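Local coordinates for type 2A phosphatase-associated protein 42 (Saccharomyces cerevisiae, PDB 2V0P) that inhibits the type 2A-like phosphatase SIT4, associates with PP2A catalytic subunits and takes part in negative regulation of the TOR signalling pathway, at residues K105-Q119 / V128-P141. Residues are numbered along the deposited sequence; the frame is centred on the assembly and turned at random.
Sequences KKSVESFINFLTLLQ and VGEKLGNFKDRYNP
Arg138 reaches across to Asn113 and grips one oxygen end-on: NH1 and NH2 both donate bent hydrogen bonds to Asn113 OD1, at 2.7 and 3.0 Å. The oxygen sits near the guanidinium plane, whereas the amide is turned 65° from it. One guanidinium face rests on Ile112 CG2 and Thr116 OG1; over the other lies Tyr139 OH. With CG anti to the backbone N (chi1 175°), Arg138 CG lies 3.7 Å from Ile112 CG2; bends at chi2 and chi3 then turn the guanidinium over that methyl toward Asn113. Ile112 CD1 packs 3.6 Å from Pro141 CG and also touches Phe135, whose ring lies between Pro141 CB and the carbonyl oxygen of Lys131. Leu132 is a knob in the hole formed by Ile112, Leu115, Thr116 and Gln119, its CD2 against the Gln119 amide. One water accepts from Lys105 NZ and donates to Tyr139 O; another likewise links Gln119 NE2 to Gly129 O. Arg138 itself lies in a type I turn, Asp137 to Asn140, which also holds an Asx turn, Tyr139 N donating to Asp137 OD1 at 3.0 Å. Helix 128-133 crosses 105-119 at -121°, and the following loop runs back along the longer helix. In this N-terminal, TPR-like domain, Phe111 packs against helices 75-83 and 199-231, while Phe135 meets helix 143-146.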
ATOM      1  N   LYS A 105     -13.193   3.541  -8.801  1.00 29.23           N
ATOM      2  CA  LYS A 105     -14.200   2.504  -8.919  1.00 32.72           C
ATOM      3  C   LYS A 105     -14.663   2.369 -10.387  1.00 32.14           C
ATOM      4  O   LYS A 105     -14.647   1.279 -10.985  1.00 30.87           O
ATOM      5  CB  LYS A 105     -15.401   2.863  -8.037  1.00 33.16           C
ATOM      6  CG  LYS A 105     -16.460   1.823  -7.988  1.00 39.49           C
ATOM      7  CD  LYS A 105     -17.371   2.006  -6.787  1.00 46.27           C
ATOM      8  CE  LYS A 105     -17.964   0.670  -6.321  1.00 51.70           C
ATOM      9  NZ  LYS A 105     -16.927  -0.274  -5.756  1.00 54.51           N
ATOM     10  N   LYS A 106     -15.038   3.502 -10.939  1.00 34.15           N
ATOM     11  CA  LYS A 106     -15.471   3.582 -12.356  1.00 34.36           C
ATOM     12  C   LYS A 106     -14.373   3.188 -13.355  1.00 34.70           C
ATOM     13  O   LYS A 106     -14.663   2.489 -14.294  1.00 35.66           O
ATOM     14  CB  LYS A 106     -15.990   4.982 -12.658  1.00 36.22           C
ATOM     15  CG  LYS A 106     -17.266   5.334 -11.953  1.00 40.03           C
ATOM     16  CD  LYS A 106     -18.379   4.319 -12.214  1.00 48.11           C
ATOM     17  CE  LYS A 106     -19.743   4.990 -12.110  1.00 52.12           C
ATOM     18  NZ  LYS A 106     -20.821   4.013 -11.768  1.00 56.12           N
ATOM     19  N   SER A 107     -13.138   3.634 -13.149  1.00 33.83           N
ATOM     20  CA  SER A 107     -11.997   3.180 -13.912  1.00 36.34           C
ATOM     21  C   SER A 107     -11.879   1.635 -13.925  1.00 35.47           C
ATOM     22  O   SER A 107     -11.871   1.036 -14.990  1.00 33.24           O
ATOM     23  CB  SER A 107     -10.711   3.808 -13.383  1.00 35.66           C
ATOM     24  OG  SER A 107      -9.591   3.206 -13.989  1.00 41.20           O
ATOM     25  N   VAL A 108     -11.807   1.018 -12.725  1.00 35.08           N
ATOM     26  CA  VAL A 108     -11.810  -0.411 -12.570  1.00 32.00           C
ATOM     27  C   VAL A 108     -13.006  -1.106 -13.245  1.00 34.85           C
ATOM     28  O   VAL A 108     -12.797  -2.102 -13.936  1.00 30.72           O
ATOM     29  CB  VAL A 108     -11.591  -0.850 -11.108  1.00 35.55           C
ATOM     30  CG1 VAL A 108     -11.755  -2.341 -10.955  1.00 34.80           C
ATOM     31  CG2 VAL A 108     -10.186  -0.351 -10.599  1.00 33.29           C
ATOM     32  N   GLU A 109     -14.233  -0.564 -13.104  1.00 33.89           N
ATOM     33  CA  GLU A 109     -15.364  -1.128 -13.787  1.00 34.33           C
ATOM     34  C   GLU A 109     -15.109  -1.150 -15.318  1.00 32.56           C
ATOM     35  O   GLU A 109     -15.355  -2.179 -15.915  1.00 34.94           O
ATOM     36  CB  GLU A 109     -16.652  -0.401 -13.473  1.00 34.38           C
ATOM     37  CG  GLU A 109     -17.890  -1.115 -13.859  1.00 38.98           C
ATOM     38  CD  GLU A 109     -19.124  -0.522 -13.196  1.00 48.53           C
ATOM     39  OE1 GLU A 109     -18.989   0.076 -12.093  1.00 52.88           O
ATOM     40  OE2 GLU A 109     -20.237  -0.666 -13.768  1.00 52.46           O
ATOM     41  N   SER A 110     -14.665  -0.041 -15.890  1.00 29.50           N
ATOM     42  CA  SER A 110     -14.381   0.026 -17.310  1.00 34.36           C
ATOM     43  C   SER A 110     -13.329  -1.017 -17.693  1.00 33.72           C
ATOM     44  O   SER A 110     -13.470  -1.706 -18.693  1.00 35.27           O
ATOM     45  CB  SER A 110     -13.923   1.397 -17.775  1.00 32.20           C
ATOM     46  OG  SER A 110     -14.981   2.280 -17.830  1.00 40.47           O
ATOM     47  N   PHE A 111     -12.274  -1.092 -16.909  1.00 32.82           N
ATOM     48  CA  PHE A 111     -11.210  -2.084 -17.147  1.00 34.53           C
ATOM     49  C   PHE A 111     -11.791  -3.484 -17.159  1.00 34.13           C
ATOM     50  O   PHE A 111     -11.423  -4.273 -17.993  1.00 34.67           O
ATOM     51  CB  PHE A 111     -10.068  -1.928 -16.110  1.00 33.48           C
ATOM     52  CG  PHE A 111      -9.095  -0.833 -16.429  1.00 31.88           C
ATOM     53  CD1 PHE A 111      -8.433  -0.804 -17.650  1.00 34.34           C
ATOM     54  CD2 PHE A 111      -8.769   0.130 -15.470  1.00 31.32           C
ATOM     55  CE1 PHE A 111      -7.543   0.190 -17.968  1.00 33.30           C
ATOM     56  CE2 PHE A 111      -7.884   1.135 -15.774  1.00 32.34           C
ATOM     57  CZ  PHE A 111      -7.247   1.175 -17.055  1.00 32.52           C
ATOM     58  N   ILE A 112     -12.711  -3.784 -16.247  1.00 34.30           N
ATOM     59  CA  ILE A 112     -13.325  -5.104 -16.184  1.00 36.52           C
ATOM     60  C   ILE A 112     -14.307  -5.417 -17.364  1.00 35.83           C
ATOM     61  O   ILE A 112     -14.308  -6.505 -17.932  1.00 33.26           O
ATOM     62  CB  ILE A 112     -13.890  -5.390 -14.766  1.00 36.91           C
ATOM     63  CG1 ILE A 112     -12.708  -5.348 -13.744  1.00 39.80           C
ATOM     64  CG2 ILE A 112     -14.596  -6.709 -14.722  1.00 38.67           C
ATOM     65  CD1 ILE A 112     -13.105  -5.631 -12.321  1.00 39.17           C
ATOM     66  N   ASN A 113     -15.097  -4.417 -17.723  1.00 34.33           N
ATOM     67  CA  ASN A 113     -15.863  -4.405 -18.971  1.00 35.46           C
ATOM     68  C   ASN A 113     -14.995  -4.807 -20.174  1.00 34.24           C
ATOM     69  O   ASN A 113     -15.347  -5.703 -20.861  1.00 36.16           O
ATOM     70  CB  ASN A 113     -16.474  -3.005 -19.169  1.00 33.69           C
ATOM     71  CG  ASN A 113     -17.599  -2.732 -18.227  1.00 34.76           C
ATOM     72  OD1 ASN A 113     -18.034  -3.615 -17.541  1.00 38.44           O
ATOM     73  ND2 ASN A 113     -18.117  -1.489 -18.216  1.00 34.77           N
ATOM     74  N   PHE A 114     -13.833  -4.176 -20.345  1.00 35.28           N
ATOM     75  CA  PHE A 114     -12.904  -4.444 -21.398  1.00 34.89           C
ATOM     76  C   PHE A 114     -12.478  -5.949 -21.409  1.00 34.27           C
ATOM     77  O   PHE A 114     -12.577  -6.542 -22.392  1.00 32.98           O
ATOM     78  CB  PHE A 114     -11.719  -3.519 -21.307  1.00 34.91           C
ATOM     79  CG  PHE A 114     -10.584  -3.836 -22.256  1.00 38.28           C
ATOM     80  CD1 PHE A 114     -10.776  -3.852 -23.661  1.00 27.59           C
ATOM     81  CD2 PHE A 114      -9.311  -4.072 -21.764  1.00 32.47           C
ATOM     82  CE1 PHE A 114      -9.742  -4.146 -24.520  1.00 33.12           C
ATOM     83  CE2 PHE A 114      -8.217  -4.336 -22.673  1.00 38.69           C
ATOM     84  CZ  PHE A 114      -8.464  -4.390 -24.063  1.00 35.48           C
ATOM     85  N   LEU A 115     -12.045  -6.513 -20.280  1.00 34.53           N
ATOM     86  CA  LEU A 115     -11.615  -7.895 -20.208  1.00 34.14           C
ATOM     87  C   LEU A 115     -12.769  -8.830 -20.443  1.00 33.28           C
ATOM     88  O   LEU A 115     -12.632  -9.855 -21.095  1.00 34.85           O
ATOM     89  CB  LEU A 115     -10.915  -8.213 -18.833  1.00 32.99           C
ATOM     90  CG  LEU A 115      -9.724  -7.335 -18.480  1.00 31.17           C
ATOM     91  CD1 LEU A 115      -9.158  -7.685 -17.063  1.00 38.28           C
ATOM     92  CD2 LEU A 115      -8.585  -7.301 -19.472  1.00 28.23           C
ATOM     93  N   THR A 116     -13.915  -8.500 -19.903  1.00 32.10           N
ATOM     94  CA  THR A 116     -15.024  -9.317 -20.061  1.00 32.30           C
ATOM     95  C   THR A 116     -15.388  -9.402 -21.593  1.00 34.00           C
ATOM     96  O   THR A 116     -15.710 -10.473 -22.104  1.00 34.11           O
ATOM     97  CB  THR A 116     -16.130  -8.775 -19.284  1.00 33.69           C
ATOM     98  OG1 THR A 116     -15.813  -8.934 -17.886  1.00 38.57           O
ATOM     99  CG2 THR A 116     -17.434  -9.475 -19.614  1.00 31.29           C
ATOM    100  N   LEU A 117     -15.252  -8.267 -22.265  1.00 33.95           N
ATOM    101  CA  LEU A 117     -15.546  -8.160 -23.698  1.00 35.45           C
ATOM    102  C   LEU A 117     -14.569  -9.025 -24.463  1.00 34.61           C
ATOM    103  O   LEU A 117     -15.009  -9.760 -25.329  1.00 35.35           O
ATOM    104  CB  LEU A 117     -15.440  -6.723 -24.180  1.00 34.90           C
ATOM    105  CG  LEU A 117     -15.734  -6.447 -25.675  1.00 36.63           C
ATOM    106  CD1 LEU A 117     -17.127  -6.768 -25.982  1.00 37.13           C
ATOM    107  CD2 LEU A 117     -15.483  -5.015 -25.922  1.00 35.31           C
ATOM    108  N   LEU A 118     -13.276  -8.957 -24.136  1.00 32.11           N
ATOM    109  CA  LEU A 118     -12.289  -9.785 -24.824  1.00 35.00           C
ATOM    110  C   LEU A 118     -12.547 -11.275 -24.593  1.00 35.92           C
ATOM    111  O   LEU A 118     -12.466 -12.099 -25.528  1.00 37.35           O
ATOM    112  CB  LEU A 118     -10.859  -9.441 -24.461  1.00 32.97           C
ATOM    113  CG  LEU A 118     -10.261  -8.107 -24.810  1.00 35.13           C
ATOM    114  CD1 LEU A 118      -8.878  -8.020 -24.186  1.00 40.39           C
ATOM    115  CD2 LEU A 118     -10.182  -7.912 -26.302  1.00 38.66           C
ATOM    116  N   GLN A 119     -12.877 -11.606 -23.351  1.00 36.23           N
ATOM    117  CA  GLN A 119     -13.305 -12.941 -23.003  1.00 37.61           C
ATOM    118  C   GLN A 119     -14.534 -13.394 -23.823  1.00 36.24           C
ATOM    119  O   GLN A 119     -14.617 -14.527 -24.253  1.00 34.75           O
ATOM    120  CB  GLN A 119     -13.606 -13.004 -21.506  1.00 38.17           C
ATOM    121  CG  GLN A 119     -13.844 -14.414 -20.968  1.00 41.73           C
ATOM    122  CD  GLN A 119     -13.903 -14.437 -19.457  1.00 46.72           C
ATOM    123  OE1 GLN A 119     -14.888 -13.996 -18.848  1.00 50.59           O
ATOM    124  NE2 GLN A 119     -12.849 -14.957 -18.835  1.00 50.10           N
ATOM    125  N   VAL A 128      -4.565 -13.635 -18.039  1.00 36.97           N
ATOM    126  CA  VAL A 128      -5.402 -12.507 -17.662  1.00 35.78           C
ATOM    127  C   VAL A 128      -6.729 -13.028 -17.249  1.00 35.14           C
ATOM    128  O   VAL A 128      -7.314 -12.542 -16.290  1.00 38.04           O
ATOM    129  CB  VAL A 128      -5.515 -11.473 -18.797  1.00 36.74           C
ATOM    130  CG1 VAL A 128      -6.507 -10.341 -18.429  1.00 36.37           C
ATOM    131  CG2 VAL A 128      -4.168 -10.869 -19.096  1.00 39.33           C
ATOM    132  N   GLY A 129      -7.218 -14.030 -17.965  1.00 34.91           N
ATOM    133  CA  GLY A 129      -8.493 -14.640 -17.689  1.00 33.89           C
ATOM    134  C   GLY A 129      -8.591 -15.313 -16.347  1.00 34.18           C
ATOM    135  O   GLY A 129      -9.659 -15.327 -15.754  1.00 32.20           O
ATOM    136  N   GLU A 130      -7.478 -15.885 -15.856  1.00 34.27           N
ATOM    137  CA  GLU A 130      -7.498 -16.543 -14.559  1.00 36.25           C
ATOM    138  C   GLU A 130      -7.764 -15.510 -13.457  1.00 35.36           C
ATOM    139  O   GLU A 130      -8.527 -15.759 -12.537  1.00 36.78           O
ATOM    140  CB  GLU A 130      -6.183 -17.248 -14.315  1.00 36.16           C
ATOM    141  CG  GLU A 130      -6.246 -18.220 -13.185  1.00 42.19           C
ATOM    142  CD  GLU A 130      -4.893 -18.421 -12.537  1.00 47.56           C
ATOM    143  OE1 GLU A 130      -3.972 -17.624 -12.832  1.00 52.10           O
ATOM    144  OE2 GLU A 130      -4.753 -19.361 -11.731  1.00 51.48           O
ATOM    145  N   LYS A 131      -7.121 -14.366 -13.590  1.00 35.59           N
ATOM    146  CA  LYS A 131      -7.315 -13.214 -12.706  1.00 35.59           C
ATOM    147  C   LYS A 131      -8.716 -12.683 -12.771  1.00 37.54           C
ATOM    148  O   LYS A 131      -9.351 -12.558 -11.738  1.00 39.45           O
ATOM    149  CB  LYS A 131      -6.301 -12.138 -13.002  1.00 34.44           C
ATOM    150  CG  LYS A 131      -4.888 -12.551 -12.739  1.00 30.42           C
ATOM    151  CD  LYS A 131      -3.970 -11.400 -12.822  1.00 30.98           C
ATOM    152  CE  LYS A 131      -2.508 -11.812 -12.983  1.00 31.43           C
ATOM    153  NZ  LYS A 131      -2.153 -12.983 -12.161  1.00 34.71           N
ATOM    154  N   LEU A 132      -9.228 -12.441 -13.983  1.00 39.18           N
ATOM    155  CA  LEU A 132     -10.631 -12.040 -14.190  1.00 40.25           C
ATOM    156  C   LEU A 132     -11.613 -12.976 -13.514  1.00 40.28           C
ATOM    157  O   LEU A 132     -12.577 -12.537 -12.891  1.00 40.88           O
ATOM    158  CB  LEU A 132     -10.959 -11.944 -15.700  1.00 40.52           C
ATOM    159  CG  LEU A 132     -12.363 -11.420 -16.025  1.00 41.27           C
ATOM    160  CD1 LEU A 132     -12.474  -9.932 -15.654  1.00 39.79           C
ATOM    161  CD2 LEU A 132     -12.731 -11.640 -17.496  1.00 40.93           C
ATOM    162  N   GLY A 133     -11.380 -14.273 -13.663  1.00 40.25           N
ATOM    163  CA  GLY A 133     -12.214 -15.275 -13.065  1.00 41.34           C
ATOM    164  C   GLY A 133     -12.175 -15.300 -11.544  1.00 41.49           C
ATOM    165  O   GLY A 133     -13.136 -15.705 -10.921  1.00 42.62           O
ATOM    166  N   ASN A 134     -11.077 -14.868 -10.951  1.00 41.77           N
ATOM    167  CA  ASN A 134     -10.948 -14.922  -9.505  1.00 43.11           C
ATOM    168  C   ASN A 134     -11.844 -13.929  -8.728  1.00 43.43           C
ATOM    169  O   ASN A 134     -11.948 -14.018  -7.497  1.00 43.50           O
ATOM    170  CB  ASN A 134      -9.475 -14.778  -9.090  1.00 43.15           C
ATOM    171  CG  ASN A 134      -8.624 -15.992  -9.477  1.00 40.66           C
ATOM    172  OD1 ASN A 134      -9.111 -17.120  -9.562  1.00 41.33           O
ATOM    173  ND2 ASN A 134      -7.348 -15.756  -9.685  1.00 37.43           N
ATOM    174  N   PHE A 135     -12.487 -13.000  -9.442  1.00 44.01           N
ATOM    175  CA  PHE A 135     -13.386 -12.056  -8.805  1.00 44.83           C
ATOM    176  C   PHE A 135     -14.682 -12.772  -8.495  1.00 45.31           C
ATOM    177  O   PHE A 135     -15.383 -13.197  -9.407  1.00 45.97           O
ATOM    178  CB  PHE A 135     -13.653 -10.838  -9.683  1.00 45.50           C
ATOM    179  CG  PHE A 135     -12.412 -10.126 -10.138  1.00 46.80           C
ATOM    180  CD1 PHE A 135     -11.341  -9.953  -9.288  1.00 45.55           C
ATOM    181  CD2 PHE A 135     -12.331  -9.613 -11.423  1.00 48.02           C
ATOM    182  CE1 PHE A 135     -10.200  -9.296  -9.712  1.00 49.36           C
ATOM    183  CE2 PHE A 135     -11.197  -8.949 -11.849  1.00 49.55           C
ATOM    184  CZ  PHE A 135     -10.132  -8.789 -10.994  1.00 48.40           C
ATOM    185  N   LYS A 136     -14.986 -12.932  -7.209  1.00 45.48           N
ATOM    186  CA  LYS A 136     -16.248 -13.543  -6.802  1.00 45.65           C
ATOM    187  C   LYS A 136     -17.391 -12.615  -7.209  1.00 45.04           C
ATOM    188  O   LYS A 136     -18.423 -13.076  -7.675  1.00 44.73           O
ATOM    189  CB  LYS A 136     -16.266 -13.862  -5.301  1.00 45.80           C
ATOM    190  CG  LYS A 136     -15.363 -15.049  -4.930  1.00 47.00           C
ATOM    191  CD  LYS A 136     -15.488 -15.527  -3.468  1.00 47.34           C
ATOM    192  CE  LYS A 136     -14.765 -14.604  -2.458  1.00 50.89           C
ATOM    193  NZ  LYS A 136     -13.419 -14.107  -2.931  1.00 51.52           N
ATOM    194  N   ASP A 137     -17.168 -11.311  -7.049  1.00 44.52           N
ATOM    195  CA  ASP A 137     -18.102 -10.270  -7.465  1.00 44.37           C
ATOM    196  C   ASP A 137     -17.430  -9.362  -8.479  1.00 44.30           C
ATOM    197  O   ASP A 137     -16.632  -8.478  -8.133  1.00 43.01           O
ATOM    198  CB  ASP A 137     -18.592  -9.449  -6.264  1.00 45.02           C
ATOM    199  CG  ASP A 137     -19.741  -8.489  -6.620  1.00 46.24           C
ATOM    200  OD1 ASP A 137     -20.000  -8.247  -7.825  1.00 47.61           O
ATOM    201  OD2 ASP A 137     -20.389  -7.973  -5.674  1.00 48.52           O
ATOM    202  N   ARG A 138     -17.771  -9.590  -9.747  1.00 44.12           N
ATOM    203  CA  ARG A 138     -17.210  -8.826 -10.846  1.00 44.87           C
ATOM    204  C   ARG A 138     -17.299  -7.327 -10.595  1.00 44.00           C
ATOM    205  O   ARG A 138     -16.428  -6.602 -10.994  1.00 44.28           O
ATOM    206  CB  ARG A 138     -17.907  -9.241 -12.155  1.00 45.62           C
ATOM    207  CG  ARG A 138     -17.544  -8.466 -13.387  1.00 46.60           C
ATOM    208  CD  ARG A 138     -18.677  -7.563 -13.787  1.00 50.74           C
ATOM    209  NE  ARG A 138     -18.827  -7.493 -15.237  1.00 52.67           N
ATOM    210  CZ  ARG A 138     -18.499  -6.442 -15.975  1.00 54.34           C
ATOM    211  NH1 ARG A 138     -17.992  -5.336 -15.407  1.00 55.42           N
ATOM    212  NH2 ARG A 138     -18.679  -6.497 -17.283  1.00 53.79           N
ATOM    213  N   TYR A 139     -18.335  -6.876  -9.906  1.00 45.20           N
ATOM    214  CA  TYR A 139     -18.534  -5.449  -9.676  1.00 46.67           C
ATOM    215  C   TYR A 139     -17.949  -4.965  -8.365  1.00 46.52           C
ATOM    216  O   TYR A 139     -17.855  -3.758  -8.146  1.00 47.59           O
ATOM    217  CB  TYR A 139     -20.022  -5.087  -9.773  1.00 48.34           C
ATOM    218  CG  TYR A 139     -20.543  -5.208 -11.187  1.00 50.27           C
ATOM    219  CD1 TYR A 139     -20.261  -4.221 -12.138  1.00 52.13           C
ATOM    220  CD2 TYR A 139     -21.284  -6.320 -11.584  1.00 51.79           C
ATOM    221  CE1 TYR A 139     -20.719  -4.331 -13.446  1.00 53.66           C
ATOM    222  CE2 TYR A 139     -21.752  -6.440 -12.893  1.00 53.17           C
ATOM    223  CZ  TYR A 139     -21.465  -5.443 -13.815  1.00 52.63           C
ATOM    224  OH  TYR A 139     -21.916  -5.555 -15.111  1.00 53.70           O
ATOM    225  N   ASN A 140     -17.549  -5.902  -7.503  1.00 45.53           N
ATOM    226  CA  ASN A 140     -16.762  -5.584  -6.299  1.00 44.30           C
ATOM    227  C   ASN A 140     -15.424  -6.354  -6.271  1.00 42.14           C
ATOM    228  O   ASN A 140     -15.218  -7.196  -5.413  1.00 43.61           O
ATOM    229  CB  ASN A 140     -17.593  -5.845  -5.030  1.00 44.97           C
ATOM    230  CG  ASN A 140     -16.942  -5.284  -3.757  1.00 47.49           C
ATOM    231  OD1 ASN A 140     -16.030  -4.444  -3.817  1.00 50.47           O
ATOM    232  ND2 ASN A 140     -17.417  -5.749  -2.598  1.00 48.46           N
ATOM    233  N   PRO A 141     -14.501  -6.038  -7.184  1.00 40.87           N
ATOM    234  CA  PRO A 141     -13.300  -6.864  -7.314  1.00 40.51           C
ATOM    235  C   PRO A 141     -12.321  -6.525  -6.189  1.00 40.17           C
ATOM    236  O   PRO A 141     -12.212  -5.363  -5.790  1.00 39.28           O
ATOM    237  CB  PRO A 141     -12.706  -6.409  -8.626  1.00 40.34           C
ATOM    238  CG  PRO A 141     -13.172  -4.997  -8.774  1.00 41.33           C
ATOM    239  CD  PRO A 141     -14.464  -4.866  -8.071  1.00 40.70           C
TER
HETATM  240  O   HOH W   1     -18.271  -2.625  -5.648  1.00 76.91           O
HETATM  241  O   HOH W   2     -11.990 -16.007 -16.604  1.00 54.68           O